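Local coordinates for protein transcriptional regulator, TetR family (Legionella pneumophila subsp. pneumophila str. Philadelphia 1, PDB 3ON4) that probably binds DNA as a dimeric transcriptional regulator of the TetR family, pairing a helix-turn-helix DNA-binding domain with an all-helical C-terminal domain, at residues Thr11-Leu16 / Ile62-Asp67; Glu20-Lys25 / Lys34-Ala39; Gln89-Ala94 / Ser161-Gly166; Leu98-Glu103 / Gly174-Leu179. All blocks are in the same frame, centred on the assembly; numbering follows the deposited sequence.

Interaction 1. Residues Thr11-Leu16 / Ile62-Asp67; sequences TKERIL and ISWHTD
Apolar packing between Leu-16 and Trp-64 carries this small surface contact, which joins the first turns of helix 11-26 to the middle of helix 54-77. CB of Leu-16 sits over one face of the indole as a CH-pi contact, 4.2 Å from the centroid of the six-membered ring of Trp-64 and 27° off its normal. Leu-16 CB lies toward the rim, 3.9 Å from Trp-64 CE3. The backbone takes part as well: Leu-16 O comes within 3.6 Å of Trp-64 CZ3. A chi1 of -179° turns the indole of Trp-64 away from its own backbone N and across to helix 11-26, while the Leu-16 side chain also packs against Leu-57, Ala-60 and Val-61, one to two turns earlier on helix 54-77.

Among polar groups, Glu-13, extended away from its helix, brings OE2 to 4.3 Å from Trp-64 CZ2, a loose and oblique approach without a hydrogen bond. Lys-68 makes a cation-pi interaction with the same indole, so groups of opposite charge lie near one aromatic system. The arrangement belongs to the seam of a TetR-type regulator, where the first helix of the DNA-binding domain leans on the long helix that runs on toward the C-terminal domain.

Interaction 2. Residues Glu20-Lys25 / Lys34-Ala39; sequences EALIQK and KDIATA
Leu-22 touches helix 33-40 through a single methyl group. Leu-22 CD1 lies 4.0 Å from Ile-36 CG1 and 4.2 Å from Asp-35 CB, so it rests against two consecutive side chains of the opposing helix. The leucine meets both at a slant. Placing CG beside the backbone N and anti to the carbonyl carbon (chi1 -69°) sends the branch across to helix 33-40, where Leu-22 and Ile-36 are also the closest backbone pair, with CA atoms 8.4 Å apart.

Around this first shell, Ile-36 is buried and packs on Phe-31, Ile-47 and Leu-57. Asp-35 offers Leu-22 only its methylene; its OD2 accepts a hydrogen bond from the backbone N of Ser-32, just ahead of helix 33-40, as the third residue of a helix does in a capping box. On helix 11-26, the neighbouring Ile-23 packs against Phe-31 and Val-61.

Helix 33-40 lies in the predicted helix-turn-helix motif. Contact with helix 11-26 here is purely van der Waals and modest in area, which suggests that apolar fit, more than directed polar bonds, governs this approach.

Interaction 3. Residues Gln89-Ala94 / Ser161-Gly166; sequences QKFFDA and SLVEGG
Two helical segments, one in the middle of helix 84-98 and one in the second half of helix 149-173, approach most closely at Phe-92 and Val-163, whose CA atoms are 7.6 Å apart. Both backbones keep regular helical hydrogen bonding through the contact, such as Asp-93 N to Gln-89 O and Gly-166 N to Leu-162 O. Neither helix is distorted where they meet.

Val-163 points toward the opposite helix and is met there by two consecutive phenylalanines. Val-163 CG2 does the touching, 3.9 Å from CD1 of Phe-92 and 4.2 Å from CE2 of Phe-91. Each ring is approached obliquely, and the methyl group meets both at the notch they form. Phe-91 and Phe-92 both carry CG anti to the backbone N (chi1 154° and -171°), which swings the far parts of their rings nearer to Val-163 than their CB directions alone would bring them. Phe-92 and Val-163 run past each other in opposite senses.

The three residues are buried and wholly apolar where they meet. Helix 177-189 adds Val-182 against both Phe-92 and Val-163, while Ile-134 and Leu-138 of helix 121-144 and Leu-73 of helix 54-77 cover Phe-91. Ser-161, Leu-162 and Glu-164 pack on the second subunit, so this is the core of a TetR-type C-terminal helical domain directly behind its dimer interface.

Interaction 4. Residues Leu98-Glu103 / Gly174-Leu179; sequences LTYNSE and GDETFL
In Tyr-100 a chi1 of -177° directs the ring away from the backbone N, out of the loop after helix 84-98 and toward residues 174-179; Leu-179, with CG beside its own N (chi1 -57°), brings CD1 over that ring. Leu-179 CD1 stands 3.6 Å from the Tyr-100 ring centroid and 15° off the normal, a close CH-pi contact shifted toward Tyr-100 CG, which is 3.5 Å from it. At the far end of the tyrosine, Tyr-100 OH lies 3.6 Å from CG of Glu-176, whose side chain passes almost at right angles to it.

A type I turn from Thr-99 to Ser-102 presents the ring. On the other side, Asp-175 OD1 caps the approach to helix 177-189 by accepting from Thr-177 N (3.0 Å), and its OD2 forms a salt bridge with Lys-157 of the second subunit. Tyr-100 thus packs a loop against the turn between helices 149-173 and 177-189 and the start of the latter, in the TetR-type C-terminal domain beside the dimer interface.

Interactions 1 and 2 share helix 11-26 and lie 12 Å apart between centres, interaction 2 nested within the chain loop that interaction 1 closes; a probable hydrogen bond of 2.7 Å between His-65 ND1 and Glu-20 OE2 joins them. Interactions 3 and 4 follow in the C-terminal domain, their segments alternating along the chain and their centres 10 Å apart, and both border the second subunit. Interaction 3 is about 22 and 24 Å from interactions 1 and 2 between centres, without touching either. Interactions 2 and 4 touch through a salt bridge of Lys-25 with Glu-103 and a probable hydrogen bond of Gln-24 NE2 with Leu-98 O. Polar contacts thereby tie the probable DNA-binding part to the dimer-forming part.

Interaction 1. Residues Thr11-Leu16 / Ile62-Asp67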
loop_
_atom_site.group_PDB
_atom_site.type_symbol
_atom_site.label_atom_id
_atom_site.label_comp_id
_atom_site.label_asym_id
_atom_site.label_seq_id
_atom_site.Cartn_x
_atom_site.Cartn_y
_atom_site.Cartn_z
ATOM N N THR A 11 -2.226 -30.050 -9.507
ATOM C CA THR A 11 -2.393 -29.667 -8.114
ATOM C C THR A 11 -1.553 -28.430 -7.759
ATOM O O THR A 11 -2.066 -27.500 -7.132
ATOM C CB THR A 11 -2.077 -30.835 -7.165
ATOM O OG1 THR A 11 -2.900 -31.951 -7.527
ATOM C CG2 THR A 11 -2.364 -30.425 -5.714
ATOM N N LYS A 12 -0.312 -28.417 -8.210
ATOM C CA LYS A 12 0.609 -27.302 -7.969
ATOM C C LYS A 12 0.040 -25.987 -8.502
ATOM O O LYS A 12 0.049 -24.969 -7.798
ATOM C CB LYS A 12 1.958 -27.565 -8.604
ATOM C CG LYS A 12 3.073 -26.667 -8.109
ATOM C CD LYS A 12 4.432 -27.134 -8.614
ATOM C CE LYS A 12 5.534 -26.261 -8.043
ATOM N NZ LYS A 12 6.882 -26.712 -8.447
ATOM N N GLU A 13 -0.447 -26.024 -9.736
ATOM C CA GLU A 13 -0.994 -24.828 -10.363
ATOM C C GLU A 13 -2.245 -24.347 -9.641
ATOM O O GLU A 13 -2.424 -23.149 -9.448
ATOM C CB GLU A 13 -1.281 -25.024 -11.862
ATOM C CG GLU A 13 -2.134 -23.855 -12.412
ATOM C CD GLU A 13 -2.000 -23.618 -13.898
ATOM O OE1 GLU A 13 -1.649 -24.564 -14.629
ATOM O OE2 GLU A 13 -2.269 -22.469 -14.326
ATOM N N ARG A 14 -3.109 -25.261 -9.219
ATOM C CA ARG A 14 -4.326 -24.826 -8.524
ATOM C C ARG A 14 -3.984 -24.214 -7.161
ATOM O O ARG A 14 -4.651 -23.264 -6.704
ATOM C CB ARG A 14 -5.341 -25.965 -8.407
ATOM C CG ARG A 14 -5.875 -26.448 -9.740
ATOM C CD ARG A 14 -7.253 -27.105 -9.621
ATOM N NE ARG A 14 -7.374 -28.008 -8.480
ATOM C CZ ARG A 14 -8.525 -28.439 -7.956
ATOM N NH1 ARG A 14 -8.493 -29.267 -6.928
ATOM N NH2 ARG A 14 -9.704 -28.049 -8.447
ATOM N N ILE A 15 -2.938 -24.733 -6.517
ATOM C CA ILE A 15 -2.487 -24.185 -5.228
ATOM C C ILE A 15 -1.968 -22.774 -5.449
ATOM O O ILE A 15 -2.337 -21.839 -4.736
ATOM C CB ILE A 15 -1.368 -25.041 -4.546
ATOM C CG1 ILE A 15 -1.931 -26.365 -4.048
ATOM C CG2 ILE A 15 -0.745 -24.233 -3.382
ATOM C CD1 ILE A 15 -0.880 -27.481 -3.788
ATOM N N LEU A 16 -1.124 -22.616 -6.460
ATOM C CA LEU A 16 -0.575 -21.309 -6.770
ATOM C C LEU A 16 -1.694 -20.292 -7.076
ATOM O O LEU A 16 -1.674 -19.168 -6.562
ATOM C CB LEU A 16 0.401 -21.391 -7.936
ATOM C CG LEU A 16 1.746 -22.047 -7.602
ATOM C CD1 LEU A 16 2.483 -22.443 -8.904
ATOM C CD2 LEU A 16 2.585 -21.119 -6.720
ATOM N N ILE A 62 4.997 -15.308 -6.017
ATOM C CA ILE A 62 5.463 -14.016 -6.541
ATOM C C ILE A 62 6.221 -14.248 -7.846
ATOM O O ILE A 62 6.045 -13.502 -8.797
ATOM C CB ILE A 62 6.348 -13.222 -5.586
ATOM C CG1 ILE A 62 5.648 -12.956 -4.271
ATOM C CG2 ILE A 62 6.718 -11.854 -6.236
ATOM C CD1 ILE A 62 6.616 -12.598 -3.108
ATOM N N SER A 63 7.044 -15.293 -7.895
ATOM C CA SER A 63 7.801 -15.598 -9.095
ATOM C C SER A 63 6.884 -15.863 -10.315
ATOM O O SER A 63 7.109 -15.320 -11.407
ATOM C CB SER A 63 8.758 -16.774 -8.836
ATOM O OG SER A 63 9.540 -17.064 -9.979
ATOM N N TRP A 64 5.851 -16.694 -10.109
ATOM C CA TRP A 64 4.848 -16.971 -11.124
ATOM C C TRP A 64 4.118 -15.701 -11.591
ATOM O O TRP A 64 3.975 -15.437 -12.808
ATOM C CB TRP A 64 3.837 -17.925 -10.525
ATOM C CG TRP A 64 2.742 -18.351 -11.409
ATOM C CD1 TRP A 64 2.847 -18.833 -12.683
ATOM C CD2 TRP A 64 1.355 -18.399 -11.068
ATOM N NE1 TRP A 64 1.597 -19.151 -13.171
ATOM C CE2 TRP A 64 0.665 -18.906 -12.190
ATOM C CE3 TRP A 64 0.619 -18.049 -9.918
ATOM C CZ2 TRP A 64 -0.729 -19.073 -12.201
ATOM C CZ3 TRP A 64 -0.754 -18.212 -9.934
ATOM C CH2 TRP A 64 -1.414 -18.723 -11.062
ATOM N N HIS A 65 3.678 -14.902 -10.619
ATOM C CA HIS A 65 2.943 -13.682 -10.916
ATOM C C HIS A 65 3.802 -12.716 -11.718
ATOM O O HIS A 65 3.306 -12.093 -12.655
ATOM C CB HIS A 65 2.506 -12.996 -9.616
ATOM C CG HIS A 65 1.606 -11.809 -9.809
ATOM N ND1 HIS A 65 0.245 -11.927 -9.968
ATOM C CD2 HIS A 65 1.863 -10.477 -9.771
ATOM C CE1 HIS A 65 -0.294 -10.722 -10.065
ATOM N NE2 HIS A 65 0.665 -9.824 -9.938
ATOM N N THR A 66 5.068 -12.568 -11.333
ATOM C CA THR A 66 6.000 -11.695 -12.063
ATOM C C THR A 66 6.194 -12.154 -13.517
ATOM O O THR A 66 6.219 -11.330 -14.439
ATOM C CB THR A 66 7.361 -11.597 -11.364
ATOM O OG1 THR A 66 7.173 -11.140 -10.008
ATOM C CG2 THR A 66 8.297 -10.617 -12.119
ATOM N N ASP A 67 6.316 -13.463 -13.717
ATOM C CA ASP A 67 6.424 -14.019 -15.051
ATOM C C ASP A 67 5.188 -13.714 -15.901
ATOM O O ASP A 67 5.309 -13.419 -17.084
ATOM C CB ASP A 67 6.625 -15.535 -14.987
ATOM C CG ASP A 67 8.042 -15.931 -14.596
ATOM O OD1 ASP A 67 8.956 -15.072 -14.591
ATOM O OD2 ASP A 67 8.240 -17.133 -14.310
#

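Interaction 2. Residues Glu20-Lys25 / Lys34-Ala39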
loop_
_atom_site.group_PDB
_atom_site.type_symbol
_atom_site.label_atom_id
_atom_site.label_comp_id
_atom_site.label_asym_id
_atom_site.label_seq_id
_atom_site.Cartn_x
_atom_site.Cartn_y
_atom_site.Cartn_z
ATOM N N GLU A 20 -2.391 -17.078 -4.708
ATOM C CA GLU A 20 -2.297 -15.768 -5.318
ATOM C C GLU A 20 -3.542 -14.918 -4.994
ATOM O O GLU A 20 -3.428 -13.760 -4.604
ATOM C CB GLU A 20 -2.127 -15.917 -6.828
ATOM C CG GLU A 20 -1.917 -14.605 -7.575
ATOM C CD GLU A 20 -1.928 -14.780 -9.104
ATOM O OE1 GLU A 20 -2.919 -15.306 -9.668
ATOM O OE2 GLU A 20 -0.947 -14.359 -9.744
ATOM N N ALA A 21 -4.709 -15.515 -5.169
ATOM C CA ALA A 21 -5.973 -14.876 -4.900
ATOM C C ALA A 21 -6.111 -14.493 -3.435
ATOM O O ALA A 21 -6.472 -13.347 -3.128
ATOM C CB ALA A 21 -7.138 -15.771 -5.314
ATOM N N LEU A 22 -5.800 -15.429 -2.535
ATOM C CA LEU A 22 -5.890 -15.158 -1.099
ATOM C C LEU A 22 -4.948 -14.032 -0.667
ATOM O O LEU A 22 -5.342 -13.171 0.135
ATOM C CB LEU A 22 -5.629 -16.441 -0.293
ATOM C CG LEU A 22 -6.755 -17.475 -0.445
ATOM C CD1 LEU A 22 -6.362 -18.788 0.226
ATOM C CD2 LEU A 22 -8.083 -16.944 0.104
ATOM N N ILE A 23 -3.728 -14.027 -1.202
ATOM C CA ILE A 23 -2.737 -13.009 -0.848
ATOM C C ILE A 23 -3.219 -11.648 -1.347
ATOM O O ILE A 23 -3.205 -10.653 -0.583
ATOM C CB ILE A 23 -1.322 -13.344 -1.377
ATOM C CG1 ILE A 23 -0.773 -14.583 -0.640
ATOM C CG2 ILE A 23 -0.394 -12.119 -1.199
ATOM C CD1 ILE A 23 0.484 -15.212 -1.331
ATOM N N GLN A 24 -3.696 -11.607 -2.585
ATOM C CA GLN A 24 -4.234 -10.378 -3.155
ATOM C C GLN A 24 -5.461 -9.831 -2.433
ATOM O O GLN A 24 -5.722 -8.636 -2.513
ATOM C CB GLN A 24 -4.561 -10.535 -4.634
ATOM C CG GLN A 24 -3.342 -10.697 -5.522
ATOM C CD GLN A 24 -3.721 -10.667 -6.967
ATOM O OE1 GLN A 24 -3.977 -11.704 -7.566
ATOM N NE2 GLN A 24 -3.812 -9.462 -7.533
ATOM N N LYS A 25 -6.243 -10.699 -1.786
ATOM C CA LYS A 25 -7.453 -10.255 -1.093
ATOM C C LYS A 25 -7.115 -9.832 0.342
ATOM O O LYS A 25 -7.504 -8.754 0.797
ATOM C CB LYS A 25 -8.513 -11.365 -1.061
ATOM C CG LYS A 25 -9.147 -11.657 -2.427
ATOM C CD LYS A 25 -10.067 -12.848 -2.384
ATOM C CE LYS A 25 -10.697 -13.100 -3.736
ATOM N NZ LYS A 25 -11.748 -14.158 -3.667
ATOM N N LYS A 34 -4.244 -24.412 5.360
ATOM C CA LYS A 34 -5.587 -24.955 5.617
ATOM C C LYS A 34 -6.671 -24.205 4.821
ATOM O O LYS A 34 -7.603 -24.819 4.327
ATOM C CB LYS A 34 -5.905 -24.877 7.108
ATOM C CG LYS A 34 -7.273 -25.395 7.471
ATOM C CD LYS A 34 -7.426 -26.876 7.158
ATOM C CE LYS A 34 -8.635 -27.466 7.869
ATOM N NZ LYS A 34 -8.718 -28.898 7.558
ATOM N N ASP A 35 -6.551 -22.888 4.721
ATOM C CA ASP A 35 -7.476 -22.119 3.884
ATOM C C ASP A 35 -7.487 -22.626 2.438
ATOM O O ASP A 35 -8.558 -22.685 1.793
ATOM C CB ASP A 35 -7.126 -20.635 3.877
ATOM C CG ASP A 35 -7.373 -19.962 5.209
ATOM O OD1 ASP A 35 -8.335 -20.342 5.906
ATOM O OD2 ASP A 35 -6.597 -19.037 5.543
ATOM N N ILE A 36 -6.304 -22.940 1.912
ATOM C CA ILE A 36 -6.177 -23.395 0.520
ATOM C C ILE A 36 -6.804 -24.776 0.372
ATOM O O ILE A 36 -7.567 -25.016 -0.561
ATOM C CB ILE A 36 -4.705 -23.472 0.051
ATOM C CG1 ILE A 36 -4.074 -22.081 0.050
ATOM C CG2 ILE A 36 -4.609 -24.095 -1.335
ATOM C CD1 ILE A 36 -2.622 -22.096 -0.367
ATOM N N ALA A 37 -6.467 -25.670 1.291
ATOM C CA ALA A 37 -6.989 -27.034 1.291
ATOM C C ALA A 37 -8.521 -27.047 1.286
ATOM O O ALA A 37 -9.158 -27.817 0.543
ATOM C CB ALA A 37 -6.475 -27.785 2.500
ATOM N N THR A 38 -9.104 -26.197 2.121
ATOM C CA THR A 38 -10.556 -26.101 2.228
ATOM C C THR A 38 -11.127 -25.543 0.928
ATOM O O THR A 38 -12.134 -26.027 0.444
ATOM C CB THR A 38 -10.950 -25.188 3.414
ATOM O OG1 THR A 38 -10.572 -25.830 4.637
ATOM C CG2 THR A 38 -12.461 -24.906 3.451
ATOM N N ALA A 39 -10.447 -24.558 0.342
ATOM C CA ALA A 39 -10.991 -23.845 -0.831
ATOM C C ALA A 39 -11.115 -24.756 -2.047
ATOM O O ALA A 39 -12.114 -24.681 -2.770
ATOM C CB ALA A 39 -10.130 -22.609 -1.166
#

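Interaction 3. Residues Gln89-Ala94 / Ser161-Gly166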
loop_
_atom_site.group_PDB
_atom_site.type_symbol
_atom_site.label_atom_id
_atom_site.label_comp_id
_atom_site.label_asym_id
_atom_site.label_seq_id
_atom_site.Cartn_x
_atom_site.Cartn_y
_atom_site.Cartn_z
ATOM N N GLN A 89 -1.209 3.596 -20.725
ATOM C CA GLN A 89 -2.656 3.437 -20.464
ATOM C C GLN A 89 -3.061 1.954 -20.416
ATOM O O GLN A 89 -3.829 1.521 -19.539
ATOM C CB GLN A 89 -3.498 4.208 -21.512
ATOM C CG GLN A 89 -3.358 5.745 -21.426
ATOM C CD GLN A 89 -3.967 6.492 -22.613
ATOM O OE1 GLN A 89 -4.009 5.986 -23.742
ATOM N NE2 GLN A 89 -4.414 7.721 -22.367
ATOM N N LYS A 90 -2.528 1.160 -21.340
ATOM C CA LYS A 90 -2.863 -0.267 -21.391
ATOM C C LYS A 90 -2.226 -1.045 -20.243
ATOM O O LYS A 90 -2.797 -2.031 -19.763
ATOM C CB LYS A 90 -2.461 -0.888 -22.740
ATOM C CG LYS A 90 -3.231 -0.372 -23.929
ATOM C CD LYS A 90 -4.722 -0.747 -23.940
ATOM C CE LYS A 90 -5.398 -0.148 -25.178
ATOM N NZ LYS A 90 -6.891 -0.331 -25.258
ATOM N N PHE A 91 -1.050 -0.602 -19.801
ATOM C CA PHE A 91 -0.432 -1.141 -18.592
ATOM C C PHE A 91 -1.387 -0.992 -17.411
ATOM O O PHE A 91 -1.633 -1.960 -16.686
ATOM C CB PHE A 91 0.906 -0.448 -18.314
ATOM C CG PHE A 91 1.306 -0.442 -16.874
ATOM C CD1 PHE A 91 1.955 -1.531 -16.314
ATOM C CD2 PHE A 91 1.054 0.665 -16.082
ATOM C CE1 PHE A 91 2.330 -1.511 -14.985
ATOM C CE2 PHE A 91 1.434 0.686 -14.759
ATOM C CZ PHE A 91 2.061 -0.384 -14.210
ATOM N N PHE A 92 -1.949 0.200 -17.225
ATOM C CA PHE A 92 -2.900 0.391 -16.127
ATOM C C PHE A 92 -4.147 -0.486 -16.291
ATOM O O PHE A 92 -4.589 -1.116 -15.314
ATOM C CB PHE A 92 -3.275 1.858 -15.958
ATOM C CG PHE A 92 -4.092 2.135 -14.710
ATOM C CD1 PHE A 92 -3.728 1.588 -13.490
ATOM C CD2 PHE A 92 -5.218 2.933 -14.767
ATOM C CE1 PHE A 92 -4.485 1.848 -12.331
ATOM C CE2 PHE A 92 -5.980 3.183 -13.613
ATOM C CZ PHE A 92 -5.594 2.649 -12.407
ATOM N N ASP A 93 -4.686 -0.565 -17.510
ATOM C CA ASP A 93 -5.812 -1.485 -17.794
ATOM C C ASP A 93 -5.465 -2.938 -17.424
ATOM O O ASP A 93 -6.275 -3.653 -16.813
ATOM C CB ASP A 93 -6.259 -1.410 -19.264
ATOM C CG ASP A 93 -6.931 -0.081 -19.641
ATOM O OD1 ASP A 93 -7.360 0.718 -18.765
ATOM O OD2 ASP A 93 -7.067 0.151 -20.863
ATOM N N ALA A 94 -4.254 -3.375 -17.767
ATOM C CA ALA A 94 -3.805 -4.735 -17.426
ATOM C C ALA A 94 -3.743 -4.949 -15.900
ATOM O O ALA A 94 -4.128 -6.006 -15.417
ATOM C CB ALA A 94 -2.449 -5.045 -18.060
ATOM N N SER A 161 3.878 4.388 -7.992
ATOM C CA SER A 161 3.428 4.834 -6.668
ATOM C C SER A 161 1.936 5.159 -6.700
ATOM O O SER A 161 1.173 4.756 -5.806
ATOM C CB SER A 161 4.218 6.057 -6.204
ATOM O OG SER A 161 5.603 5.753 -6.140
ATOM N N LEU A 162 1.508 5.865 -7.746
ATOM C CA LEU A 162 0.127 6.285 -7.842
ATOM C C LEU A 162 -0.778 5.078 -8.068
ATOM O O LEU A 162 -1.852 5.008 -7.494
ATOM C CB LEU A 162 -0.049 7.302 -8.957
ATOM C CG LEU A 162 -1.344 8.080 -9.078
ATOM C CD1 LEU A 162 -1.832 8.665 -7.727
ATOM C CD2 LEU A 162 -1.119 9.199 -10.088
ATOM N N VAL A 163 -0.335 4.146 -8.897
ATOM C CA VAL A 163 -1.087 2.924 -9.152
ATOM C C VAL A 163 -1.290 2.166 -7.839
ATOM O O VAL A 163 -2.417 1.768 -7.514
ATOM C CB VAL A 163 -0.383 2.023 -10.188
ATOM C CG1 VAL A 163 -0.945 0.570 -10.149
ATOM C CG2 VAL A 163 -0.471 2.636 -11.588
ATOM N N GLU A 164 -0.214 1.973 -7.076
ATOM C CA GLU A 164 -0.292 1.213 -5.826
ATOM C C GLU A 164 -1.207 1.913 -4.810
ATOM O O GLU A 164 -2.120 1.303 -4.233
ATOM C CB GLU A 164 1.092 0.943 -5.243
ATOM C CG GLU A 164 1.974 0.027 -6.112
ATOM C CD GLU A 164 1.440 -1.373 -6.273
ATOM O OE1 GLU A 164 0.711 -1.847 -5.385
ATOM O OE2 GLU A 164 1.780 -2.042 -7.277
ATOM N N GLY A 165 -0.987 3.200 -4.600
ATOM C CA GLY A 165 -1.784 3.949 -3.634
ATOM C C GLY A 165 -3.242 4.081 -4.056
ATOM O O GLY A 165 -4.148 4.008 -3.216
ATOM N N GLY A 166 -3.473 4.292 -5.348
ATOM C CA GLY A 166 -4.824 4.360 -5.904
ATOM C C GLY A 166 -5.616 3.075 -5.724
ATOM O O GLY A 166 -6.806 3.100 -5.329
#

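Interaction 4. Residues Leu98-Glu103 / Gly174-Leu179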
loop_
_atom_site.group_PDB
_atom_site.type_symbol
_atom_site.label_atom_id
_atom_site.label_comp_id
_atom_site.label_asym_id
_atom_site.label_seq_id
_atom_site.Cartn_x
_atom_site.Cartn_y
_atom_site.Cartn_z
ATOM N N LEU A 98 -6.161 -7.479 -13.211
ATOM C CA LEU A 98 -5.581 -8.414 -12.256
ATOM C C LEU A 98 -5.918 -8.041 -10.802
ATOM O O LEU A 98 -5.687 -8.846 -9.884
ATOM C CB LEU A 98 -4.067 -8.443 -12.436
ATOM C CG LEU A 98 -3.543 -9.049 -13.736
ATOM C CD1 LEU A 98 -2.074 -8.664 -13.912
ATOM C CD2 LEU A 98 -3.746 -10.552 -13.698
ATOM N N THR A 99 -6.434 -6.835 -10.584
ATOM C CA THR A 99 -6.593 -6.314 -9.216
ATOM C C THR A 99 -8.055 -5.939 -8.969
ATOM O O THR A 99 -8.906 -6.814 -8.741
ATOM C CB THR A 99 -5.583 -5.180 -8.940
ATOM O OG1 THR A 99 -5.813 -4.082 -9.837
ATOM C CG2 THR A 99 -4.113 -5.706 -9.118
ATOM N N TYR A 100 -8.362 -4.653 -9.040
ATOM C CA TYR A 100 -9.678 -4.142 -8.722
ATOM C C TYR A 100 -10.820 -4.856 -9.441
ATOM O O TYR A 100 -11.859 -5.112 -8.842
ATOM C CB TYR A 100 -9.710 -2.653 -9.027
ATOM C CG TYR A 100 -10.979 -1.964 -8.688
ATOM C CD1 TYR A 100 -11.981 -1.799 -9.645
ATOM C CD2 TYR A 100 -11.175 -1.423 -7.431
ATOM C CE1 TYR A 100 -13.156 -1.142 -9.347
ATOM C CE2 TYR A 100 -12.364 -0.754 -7.113
ATOM C CZ TYR A 100 -13.338 -0.609 -8.085
ATOM O OH TYR A 100 -14.517 0.042 -7.801
ATOM N N ASN A 101 -10.646 -5.181 -10.714
ATOM C CA ASN A 101 -11.707 -5.836 -11.467
ATOM C C ASN A 101 -11.907 -7.312 -11.053
ATOM O O ASN A 101 -12.964 -7.868 -11.272
ATOM C CB ASN A 101 -11.427 -5.800 -12.962
ATOM C CG ASN A 101 -11.422 -4.397 -13.551
ATOM O OD1 ASN A 101 -11.879 -3.423 -12.927
ATOM N ND2 ASN A 101 -10.938 -4.298 -14.797
ATOM N N SER A 102 -10.882 -7.933 -10.483
ATOM C CA SER A 102 -10.945 -9.349 -10.103
ATOM C C SER A 102 -11.260 -9.458 -8.611
ATOM O O SER A 102 -10.362 -9.488 -7.762
ATOM C CB SER A 102 -9.625 -10.052 -10.431
ATOM O OG SER A 102 -9.666 -11.426 -10.070
ATOM N N GLU A 103 -12.551 -9.446 -8.286
ATOM C CA GLU A 103 -13.007 -9.583 -6.907
ATOM C C GLU A 103 -12.316 -8.622 -5.931
ATOM O O GLU A 103 -11.951 -9.006 -4.823
ATOM C CB GLU A 103 -12.873 -11.046 -6.450
ATOM C CG GLU A 103 -13.683 -12.012 -7.348
ATOM C CD GLU A 103 -13.600 -13.492 -6.946
ATOM O OE1 GLU A 103 -12.836 -13.844 -6.025
ATOM O OE2 GLU A 103 -14.311 -14.299 -7.571
ATOM N N GLY A 174 -14.995 1.010 -2.847
ATOM C CA GLY A 174 -15.543 0.912 -4.192
ATOM C C GLY A 174 -15.544 2.264 -4.872
ATOM O O GLY A 174 -16.380 2.543 -5.745
ATOM N N ASP A 175 -14.609 3.119 -4.474
ATOM C CA ASP A 175 -14.577 4.452 -5.003
ATOM C C ASP A 175 -13.658 4.458 -6.220
ATOM O O ASP A 175 -12.437 4.592 -6.092
ATOM C CB ASP A 175 -14.125 5.451 -3.945
ATOM C CG ASP A 175 -14.230 6.883 -4.423
ATOM O OD1 ASP A 175 -14.524 7.075 -5.618
ATOM O OD2 ASP A 175 -14.020 7.811 -3.609
ATOM N N GLU A 176 -14.259 4.317 -7.398
ATOM C CA GLU A 176 -13.521 4.322 -8.656
ATOM C C GLU A 176 -12.738 5.611 -8.884
ATOM O O GLU A 176 -11.830 5.634 -9.713
ATOM C CB GLU A 176 -14.478 4.156 -9.845
ATOM C CG GLU A 176 -15.220 2.859 -9.895
ATOM C CD GLU A 176 -16.296 2.843 -10.976
ATOM O OE1 GLU A 176 -17.432 2.405 -10.687
ATOM O OE2 GLU A 176 -16.000 3.269 -12.114
ATOM N N THR A 177 -13.107 6.699 -8.206
ATOM C CA THR A 177 -12.463 7.975 -8.497
ATOM C C THR A 177 -10.973 7.938 -8.140
ATOM O O THR A 177 -10.191 8.660 -8.746
ATOM C CB THR A 177 -13.194 9.190 -7.849
ATOM O OG1 THR A 177 -13.241 9.044 -6.433
ATOM C CG2 THR A 177 -14.641 9.298 -8.367
ATOM N N PHE A 178 -10.577 7.091 -7.183
ATOM C CA PHE A 178 -9.148 6.927 -6.876
ATOM C C PHE A 178 -8.384 6.372 -8.100
ATOM O O PHE A 178 -7.232 6.756 -8.360
ATOM C CB PHE A 178 -8.923 6.019 -5.662
ATOM C CG PHE A 178 -9.301 6.641 -4.340
ATOM C CD1 PHE A 178 -8.421 7.479 -3.676
ATOM C CD2 PHE A 178 -10.531 6.354 -3.740
ATOM C CE1 PHE A 178 -8.753 8.037 -2.460
ATOM C CE2 PHE A 178 -10.868 6.895 -2.514
ATOM C CZ PHE A 178 -9.975 7.742 -1.868
ATOM N N LEU A 179 -9.030 5.482 -8.843
ATOM C CA LEU A 179 -8.432 4.872 -10.026
ATOM C C LEU A 179 -8.498 5.831 -11.216
ATOM O O LEU A 179 -7.594 5.860 -12.046
ATOM C CB LEU A 179 -9.140 3.563 -10.361
ATOM C CG LEU A 179 -9.138 2.529 -9.228
ATOM C CD1 LEU A 179 -9.921 1.295 -9.603
ATOM C CD2 LEU A 179 -7.729 2.166 -8.850
#